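Local coordinates for sp1 protein (Swine acute diarrhea syndrome coronavirus, PDB 6LPA), which is an alphacoronavirus nsp1 that probably suppresses host gene expression, consistent with its association with host proliferation and immune evasion, at residues K40-V45 / L89-S94. Numbering follows the deposited sequence.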
loop_
_atom_site.group_PDB
_atom_site.type_symbol
_atom_site.label_atom_id
_atom_site.label_comp_id
_atom_site.label_asym_id
_atom_site.label_seq_id
_atom_site.Cartn_x
_atom_site.Cartn_y
_atom_site.Cartn_z
ATOM N N LYS A 40 -5.996 0.816 19.801
ATOM C CA LYS A 40 -5.442 1.402 21.020
ATOM C C LYS A 40 -3.924 1.246 21.104
ATOM O O LYS A 40 -3.275 2.042 21.790
ATOM C CB LYS A 40 -6.099 0.783 22.256
ATOM C CG LYS A 40 -5.988 1.599 23.534
ATOM C CD LYS A 40 -6.994 1.110 24.573
ATOM C CE LYS A 40 -6.711 1.659 25.974
ATOM N NZ LYS A 40 -7.721 2.667 26.346
ATOM N N ASP A 41 -3.342 0.255 20.429
ATOM C CA ASP A 41 -1.887 0.088 20.423
ATOM C C ASP A 41 -1.195 0.976 19.390
ATOM O O ASP A 41 0.020 0.862 19.205
ATOM C CB ASP A 41 -1.525 -1.385 20.175
ATOM C CG ASP A 41 -2.039 -1.900 18.831
ATOM O OD1 ASP A 41 -2.943 -1.276 18.244
ATOM O OD2 ASP A 41 -1.550 -2.945 18.361
ATOM N N CYS A 42 -1.940 1.854 18.726
ATOM C CA CYS A 42 -1.475 2.625 17.583
ATOM C C CYS A 42 -1.645 4.121 17.870
ATOM O O CYS A 42 -2.540 4.519 18.625
ATOM C CB CYS A 42 -2.279 2.226 16.330
ATOM S SG CYS A 42 -1.762 0.709 15.568
ATOM N N ARG A 43 -0.810 4.957 17.223
ATOM C CA ARG A 43 -0.901 6.410 17.318
ATOM C C ARG A 43 -1.119 7.005 15.937
ATOM O O ARG A 43 -0.516 6.561 14.960
ATOM C CB ARG A 43 0.353 7.038 17.951
ATOM C CG ARG A 43 0.616 6.593 19.393
ATOM C CD ARG A 43 -0.468 7.080 20.404
ATOM N NE ARG A 43 -0.177 6.536 21.729
ATOM C CZ ARG A 43 -0.663 5.384 22.196
ATOM N NH1 ARG A 43 -1.496 4.656 21.464
ATOM N NH2 ARG A 43 -0.329 4.963 23.404
ATOM N N PHE A 44 -2.001 8.001 15.851
ATOM C CA PHE A 44 -2.197 8.698 14.593
ATOM C C PHE A 44 -1.133 9.775 14.424
ATOM O O PHE A 44 -0.958 10.633 15.295
ATOM C CB PHE A 44 -3.580 9.335 14.512
ATOM C CG PHE A 44 -3.771 10.177 13.271
ATOM C CD1 PHE A 44 -4.224 9.602 12.095
ATOM C CD2 PHE A 44 -3.487 11.536 13.279
ATOM C CE1 PHE A 44 -4.395 10.379 10.955
ATOM C CE2 PHE A 44 -3.654 12.310 12.160
ATOM C CZ PHE A 44 -4.103 11.736 10.991
ATOM N N VAL A 45 -0.465 9.763 13.280
ATOM C CA VAL A 45 0.606 10.691 12.985
ATOM C C VAL A 45 0.185 11.405 11.717
ATOM O O VAL A 45 0.029 10.772 10.665
ATOM C CB VAL A 45 1.948 9.970 12.816
ATOM C CG1 VAL A 45 3.095 10.970 12.623
ATOM C CG2 VAL A 45 2.180 9.047 14.010
ATOM N N LEU A 89 -1.684 5.451 11.115
ATOM C CA LEU A 89 -1.780 4.830 12.430
ATOM C C LEU A 89 -0.622 3.855 12.533
ATOM O O LEU A 89 -0.487 2.959 11.689
ATOM C CB LEU A 89 -3.117 4.113 12.619
ATOM C CG LEU A 89 -4.324 4.969 12.983
ATOM C CD1 LEU A 89 -5.610 4.222 12.630
ATOM C CD2 LEU A 89 -4.272 5.300 14.484
ATOM N N ILE A 90 0.216 4.043 13.547
ATOM C CA ILE A 90 1.473 3.323 13.691
ATOM C C ILE A 90 1.574 2.801 15.114
ATOM O O ILE A 90 1.369 3.570 16.071
ATOM C CB ILE A 90 2.682 4.228 13.379
ATOM C CG1 ILE A 90 2.417 5.092 12.132
ATOM C CG2 ILE A 90 3.940 3.389 13.240
ATOM C CD1 ILE A 90 3.478 6.169 11.862
ATOM N N PRO A 91 1.932 1.532 15.302
ATOM C CA PRO A 91 2.120 1.013 16.666
ATOM C C PRO A 91 3.128 1.868 17.416
ATOM O O PRO A 91 4.257 2.079 16.961
ATOM C CB PRO A 91 2.616 -0.421 16.436
ATOM C CG PRO A 91 2.045 -0.801 15.092
ATOM C CD PRO A 91 2.112 0.487 14.278
ATOM N N SER A 92 2.687 2.404 18.552
ATOM C CA SER A 92 3.501 3.306 19.351
ATOM C C SER A 92 2.860 3.472 20.719
ATOM O O SER A 92 1.632 3.458 20.846
ATOM C CB SER A 92 3.644 4.677 18.673
ATOM O OG SER A 92 4.285 5.570 19.558
ATOM N N ASN A 93 3.706 3.646 21.731
ATOM C CA ASN A 93 3.276 3.980 23.082
ATOM C C ASN A 93 3.473 5.461 23.422
ATOM O O ASN A 93 3.586 5.805 24.604
ATOM C CB ASN A 93 4.019 3.096 24.091
ATOM C CG ASN A 93 3.562 1.635 24.042
ATOM O OD1 ASN A 93 2.371 1.350 23.914
ATOM N ND2 ASN A 93 4.519 0.708 24.110
ATOM N N SER A 94 3.517 6.350 22.425
ATOM C CA SER A 94 3.759 7.760 22.718
ATOM C C SER A 94 2.588 8.384 23.482
ATOM O O SER A 94 1.460 7.869 23.483
ATOM C CB SER A 94 3.981 8.552 21.434
ATOM O OG SER A 94 2.737 8.891 20.864
HETATM O O HOH W 1 1.659 0.139 21.804
#
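Arg43 and Ile90 form the hydrogen-bonded pair of an antiparallel ladder that joins strand 42-46 to strand 85-91 in the mixed beta sheet of nsp1. Arg43 N gives its hydrogen to Ile90 O (2.8 Å), and Ile90 N returns one to Arg43 O. Proline suits position 91 because its non-hydrogen-bonded pairing with Cys42 asks no N-H of it towards strand 42-46; beyond this last bridge, Ser92 N adds one more bond to Asp41 O (3.1 Å).

Arginine suits its place because a long flexible side chain ending in a flat, charged guanidinium can collect several backbone oxygens where the strands give way to loops. Its chain bends at chi2 (-66°) and brings the guanidinium to the backbone of residues 92-94. Arg43 NE meets Ser94 O almost straight, at 2.7 Å and in the guanidinium plane, while NH1 reaches back to Lys40 O and Cys42 O. Ser92 O lies over one face of the group, 3.3 Å from Arg43 CZ.

On the face of the sheet opposite Arg43 and Ile90, Leu89 CD2 packs against Phe44 CB, and both apolar residues touch Leu65 of strand 61-66. Serine suits the loop: Ser92 OG accepts from Ser94 N in an ST turn and also bonds to Ser17 O, which probably helps to place Ser94 O. Ser94 OG itself rests 3.5 Å from Arg43 CG.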